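Local coordinates for mandelate racemase/muconate lactonizing protein (Paenibacillus sp., PDB 3V5C) that probably dehydrates galacturonate as a magnesium-dependent lyase of the enolase superfamily, here in an engineered mutant form with magnesium bound, at residues Q283-W288 with A309-G314; Y317-S322 with E333-D338. The protein carries 1 engineered substitution. All coordinates share one frame; numbering follows the deposited sequence.

Overall arrangement
The chain runs through the enolase-type barrel domain, and the two contacts follow each other in series without nesting or crossing. Contact 1 joins 283-288, the loop after strand 281-282, to 309-314, the loop after the next parallel strand, 307-308. It closes a loop that carries helix 291-303. The chain then enters helix 317-325, and contact 2 folds this helix back onto strand 335-337, which pairs with strand 126-135 in the same barrel sheet. The centres of the two contacts lie about 8 Å apart. They touch where Cys312 N meets Glu336 OE1 at 2.9 Å, probably a hydrogen bond, and where Tyr313 CE1 packs on Asp338 OD2 at 3.4 Å.

Contact 1 of 2, residues Q283-W288 with A309-G314; sequences QYDIIW and APHCYG
A His-carboxylate pair, His311 with Asp285, joins two loops that follow neighbouring parallel strands of the enolase-type barrel, 281-282 and 307-308. Beside the pair, a single backbone bridge ties the loops together. His311 N gives its hydrogen to Tyr284 O at 3.1 Å, from above the carbonyl plane. Ile286 N returns a straighter bond to His311 O at 3.0 Å, in the carbonyl plane.

The imidazole hangs with CG anti to the backbone N (chi1 171°), which brings ND1 to Asp285. ND1 donates to Asp285 OD1 at 2.7 Å, with an N-H...O angle of 163°. The carboxylate oxygen lies in the ring plane and uses its anti lone pair, yet the carboxylate itself is turned 44° from the ring. The acid is held at its other oxygen too. OD2 accepts from Ile287 N, which comes from above the carboxylate plane and makes an Asx turn. It also accepts from Trp288 N on its anti lone pair, which completes the wider Asx motif. Together these bonds fix the carboxylate's rotation.

Next to the bridge, Ile286 CG2 packs against Cys312 CB at 3.8 Å. Ile286 and Pro310 also rest on helix 317-325. The amide NE2 of Gln283 bonds to Glu233 OE1, and the Gln283 side chain is about 7 Å from the bound magnesium ion. The aliphatic part of Gln283 runs past Ala309 O. One water ties Asp285 to the backbone of Tyr313: it donates to Asp285 OD1 at 2.8 Å and accepts from Tyr313 N at 3.1 Å.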
# COMPACT_ATOMS: atom_id res chain seq x y z
N GLN A 283 1.69 8.51 3.87
CA GLN A 283 1.37 7.47 2.89
C GLN A 283 2.51 7.10 1.97
O GLN A 283 2.28 6.75 0.82
CB GLN A 283 0.15 7.91 2.06
CG GLN A 283 -1.07 8.25 2.92
CD GLN A 283 -2.25 8.68 2.08
OE1 GLN A 283 -2.19 9.68 1.37
NE2 GLN A 283 -3.34 7.91 2.15
N TYR A 284 3.73 7.13 2.49
CA TYR A 284 4.86 6.58 1.74
C TYR A 284 4.56 5.16 1.28
O TYR A 284 3.90 4.38 1.96
CB TYR A 284 6.16 6.64 2.56
CG TYR A 284 6.45 8.04 3.00
CD1 TYR A 284 7.14 8.90 2.17
CD2 TYR A 284 5.97 8.53 4.21
CE1 TYR A 284 7.39 10.22 2.55
CE2 TYR A 284 6.20 9.84 4.60
CZ TYR A 284 6.90 10.68 3.76
OH TYR A 284 7.14 11.98 4.16
N ASP A 285 5.03 4.84 0.09
CA ASP A 285 4.70 3.57 -0.56
C ASP A 285 5.41 2.37 0.10
O ASP A 285 6.54 2.48 0.59
CB ASP A 285 5.07 3.69 -2.05
CG ASP A 285 4.75 2.44 -2.87
OD1 ASP A 285 3.61 2.34 -3.38
OD2 ASP A 285 5.66 1.61 -3.08
N ILE A 286 4.70 1.24 0.12
CA ILE A 286 5.13 0.01 0.78
C ILE A 286 6.31 -0.68 0.09
O ILE A 286 7.01 -1.50 0.71
CB ILE A 286 3.93 -0.95 0.93
CG1 ILE A 286 4.28 -2.15 1.79
CG2 ILE A 286 3.43 -1.41 -0.45
CD1 ILE A 286 4.66 -1.81 3.21
N ILE A 287 6.53 -0.38 -1.19
CA ILE A 287 7.65 -0.93 -1.95
C ILE A 287 8.83 0.07 -1.97
O ILE A 287 9.98 -0.30 -1.75
CB ILE A 287 7.26 -1.26 -3.40
CG1 ILE A 287 6.00 -2.13 -3.46
CG2 ILE A 287 8.42 -1.94 -4.14
CD1 ILE A 287 6.15 -3.47 -2.78
N TRP A 288 8.53 1.34 -2.25
CA TRP A 288 9.55 2.39 -2.23
C TRP A 288 9.01 3.55 -1.39
O TRP A 288 8.11 4.26 -1.84
CB TRP A 288 9.86 2.85 -3.65
CG TRP A 288 10.82 3.99 -3.70
CD1 TRP A 288 12.18 3.92 -3.61
CD2 TRP A 288 10.50 5.38 -3.83
NE1 TRP A 288 12.73 5.18 -3.69
CE2 TRP A 288 11.71 6.10 -3.82
CE3 TRP A 288 9.29 6.10 -3.96
CZ2 TRP A 288 11.77 7.49 -3.93
CZ3 TRP A 288 9.35 7.48 -4.07
CH2 TRP A 288 10.57 8.16 -4.06
N ALA A 309 -0.39 4.98 6.81
CA ALA A 309 -1.23 4.31 5.83
C ALA A 309 -0.43 4.13 4.56
O ALA A 309 -0.53 4.93 3.64
CB ALA A 309 -2.51 5.10 5.55
N PRO A 310 0.42 3.10 4.52
CA PRO A 310 1.33 2.91 3.39
C PRO A 310 0.60 2.83 2.07
O PRO A 310 -0.39 2.09 1.94
CB PRO A 310 1.98 1.56 3.70
CG PRO A 310 1.92 1.46 5.19
CD PRO A 310 0.59 2.08 5.56
N HIS A 311 1.06 3.60 1.10
CA HIS A 311 0.47 3.53 -0.22
C HIS A 311 0.78 2.19 -0.88
O HIS A 311 1.88 1.63 -0.76
CB HIS A 311 0.99 4.68 -1.09
CG HIS A 311 0.61 4.58 -2.53
ND1 HIS A 311 1.35 3.86 -3.45
CD2 HIS A 311 -0.43 5.10 -3.22
CE1 HIS A 311 0.78 3.95 -4.63
NE2 HIS A 311 -0.30 4.69 -4.52
N CYS A 312 -0.20 1.66 -1.58
CA CYS A 312 0.05 0.50 -2.41
C CYS A 312 -0.90 0.56 -3.58
O CYS A 312 -2.11 0.49 -3.41
CB CYS A 312 -0.16 -0.80 -1.63
SG CYS A 312 0.24 -2.22 -2.65
N TYR A 313 -0.33 0.71 -4.76
CA TYR A 313 -1.08 0.62 -5.99
C TYR A 313 -0.09 0.36 -7.09
O TYR A 313 0.99 0.96 -7.12
CB TYR A 313 -1.90 1.88 -6.30
CG TYR A 313 -2.97 1.58 -7.33
CD1 TYR A 313 -4.18 1.02 -6.96
CD2 TYR A 313 -2.74 1.81 -8.68
CE1 TYR A 313 -5.16 0.74 -7.91
CE2 TYR A 313 -3.71 1.52 -9.65
CZ TYR A 313 -4.92 0.98 -9.25
OH TYR A 313 -5.89 0.68 -10.19
N GLY A 314 -0.45 -0.55 -7.99
CA GLY A 314 0.43 -0.94 -9.08
C GLY A 314 1.28 -2.14 -8.73
O GLY A 314 2.00 -2.66 -9.58
O HOH W 1 -3.51 4.67 2.13
O HOH W 2 2.67 0.01 -4.52

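Contact 2 of 2, residues Y317-S322 with E333-D338; sequences YGIYAS and EFVEYD
Ile319 of helix 317-325 reaches Val335 and Tyr337 of strand 335-337 and carries most of the contact. Its CB lies over the centre of the Tyr320 ring, 4.1 Å above the plane. From there the side chain forks. CG2 is anti to the backbone N and meets two residues of the strand: Val335 CG1 at 3.7 Å and Tyr337 CD2 at 3.6 Å. The other branch passes CG1 along Glu336 O. Its extended end (chi2 171°) carries CD1 to the backbone of Asp338, 3.2 Å from the carbonyl O. The side chains of Ile319 and Val335 cross at about a right angle.

One turn on, Ser322 CB packs on Val335 CG2 at 4.0 Å. Its hydroxyl turns back to the helix and donates to Gly318 O at 2.7 Å. Ser322 N bonds to the same oxygen from the opposite face of its plane. A water donates to Ser322 OG and accepts from Glu336 N, so it links helix and strand. At the other end, a second water bridges the hydroxyls of Tyr320 and Tyr337, near the plane of both rings. Ile357 of strand 356-359 touches both Ile319 and Val335.

The short helix and strand segments run roughly antiparallel (154°), and their axes come within 7.7 Å. This is the packing of an outer helix against the next strand of the beta/alpha barrel of the enolase superfamily.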
# COMPACT_ATOMS: atom_id res chain seq x y z
N TYR A 317 1.83 -7.31 -4.66
CA TYR A 317 2.59 -7.88 -3.54
C TYR A 317 2.55 -6.97 -2.32
O TYR A 317 2.54 -7.43 -1.19
CB TYR A 317 4.03 -8.13 -3.96
CG TYR A 317 4.86 -8.84 -2.91
CD1 TYR A 317 5.56 -8.12 -1.95
CD2 TYR A 317 4.90 -10.23 -2.87
CE1 TYR A 317 6.32 -8.78 -1.00
CE2 TYR A 317 5.65 -10.91 -1.90
CZ TYR A 317 6.35 -10.16 -0.98
OH TYR A 317 7.10 -10.80 -0.02
N GLY A 318 2.51 -5.66 -2.56
CA GLY A 318 2.52 -4.70 -1.47
C GLY A 318 1.33 -4.78 -0.54
O GLY A 318 1.41 -4.34 0.60
N ILE A 319 0.21 -5.31 -1.03
CA ILE A 319 -0.96 -5.49 -0.19
C ILE A 319 -0.64 -6.39 1.00
O ILE A 319 -0.96 -6.05 2.16
CB ILE A 319 -2.09 -6.10 -1.02
CG1 ILE A 319 -2.48 -5.13 -2.14
CG2 ILE A 319 -3.28 -6.47 -0.12
CD1 ILE A 319 -3.46 -5.77 -3.15
N TYR A 320 -0.01 -7.52 0.71
CA TYR A 320 0.26 -8.55 1.70
C TYR A 320 1.36 -8.08 2.65
O TYR A 320 1.28 -8.25 3.86
CB TYR A 320 0.55 -9.89 0.99
CG TYR A 320 -0.53 -10.10 -0.05
CD1 TYR A 320 -1.81 -10.47 0.34
CD2 TYR A 320 -0.31 -9.81 -1.39
CE1 TYR A 320 -2.84 -10.58 -0.59
CE2 TYR A 320 -1.33 -9.93 -2.33
CZ TYR A 320 -2.60 -10.32 -1.92
OH TYR A 320 -3.63 -10.43 -2.84
N ALA A 321 2.37 -7.42 2.07
CA ALA A 321 3.43 -6.77 2.86
C ALA A 321 2.85 -5.79 3.87
O ALA A 321 3.21 -5.80 5.04
CB ALA A 321 4.40 -6.08 1.93
N SER A 322 1.95 -4.93 3.41
CA SER A 322 1.28 -3.97 4.29
C SER A 322 0.61 -4.65 5.47
O SER A 322 0.68 -4.18 6.60
CB SER A 322 0.23 -3.18 3.51
OG SER A 322 0.81 -2.44 2.46
N GLU A 333 -3.29 2.46 9.94
CA GLU A 333 -4.66 2.75 9.55
C GLU A 333 -5.33 1.62 8.75
O GLU A 333 -6.31 1.03 9.20
CB GLU A 333 -4.70 4.07 8.76
CG GLU A 333 -4.42 5.28 9.62
CD GLU A 333 -5.59 5.65 10.49
OE1 GLU A 333 -6.73 5.71 9.98
OE2 GLU A 333 -5.37 5.86 11.69
N PHE A 334 -4.83 1.36 7.54
CA PHE A 334 -5.48 0.44 6.62
C PHE A 334 -4.48 -0.17 5.66
O PHE A 334 -3.50 0.48 5.28
CB PHE A 334 -6.45 1.18 5.69
CG PHE A 334 -7.69 1.69 6.35
CD1 PHE A 334 -8.78 0.86 6.55
CD2 PHE A 334 -7.81 3.04 6.65
CE1 PHE A 334 -9.93 1.33 7.12
CE2 PHE A 334 -8.97 3.52 7.22
CZ PHE A 334 -10.04 2.67 7.45
N VAL A 335 -4.76 -1.39 5.22
CA VAL A 335 -4.16 -1.95 4.02
C VAL A 335 -4.93 -1.40 2.79
O VAL A 335 -6.15 -1.51 2.72
CB VAL A 335 -4.24 -3.49 4.06
CG1 VAL A 335 -3.82 -4.09 2.72
CG2 VAL A 335 -3.35 -4.01 5.18
N GLU A 336 -4.21 -0.81 1.84
CA GLU A 336 -4.83 -0.33 0.59
C GLU A 336 -5.01 -1.52 -0.35
O GLU A 336 -4.03 -2.06 -0.87
CB GLU A 336 -3.94 0.76 -0.04
CG GLU A 336 -4.52 1.31 -1.33
CD GLU A 336 -3.87 2.60 -1.80
OE1 GLU A 336 -2.80 2.98 -1.28
OE2 GLU A 336 -4.45 3.23 -2.72
N TYR A 337 -6.27 -1.93 -0.58
CA TYR A 337 -6.57 -3.20 -1.25
C TYR A 337 -7.10 -3.04 -2.68
O TYR A 337 -8.08 -2.33 -2.92
CB TYR A 337 -7.57 -4.02 -0.44
CG TYR A 337 -7.72 -5.42 -0.96
CD1 TYR A 337 -8.71 -5.74 -1.89
CD2 TYR A 337 -6.85 -6.43 -0.56
CE1 TYR A 337 -8.84 -7.02 -2.38
CE2 TYR A 337 -6.98 -7.72 -1.04
CZ TYR A 337 -7.98 -8.01 -1.96
OH TYR A 337 -8.12 -9.29 -2.46
N ASP A 338 -6.42 -3.72 -3.61
CA ASP A 338 -6.83 -3.87 -5.01
C ASP A 338 -6.96 -5.38 -5.24
O ASP A 338 -6.06 -6.14 -4.89
CB ASP A 338 -5.73 -3.27 -5.91
CG ASP A 338 -6.22 -2.89 -7.30
OD1 ASP A 338 -7.45 -2.82 -7.54
OD2 ASP A 338 -5.34 -2.61 -8.15
O HOH W 3 -5.22 -8.67 -4.45
O HOH W 4 -6.09 -11.24 -1.93
O HOH W 5 -1.42 -0.60 2.28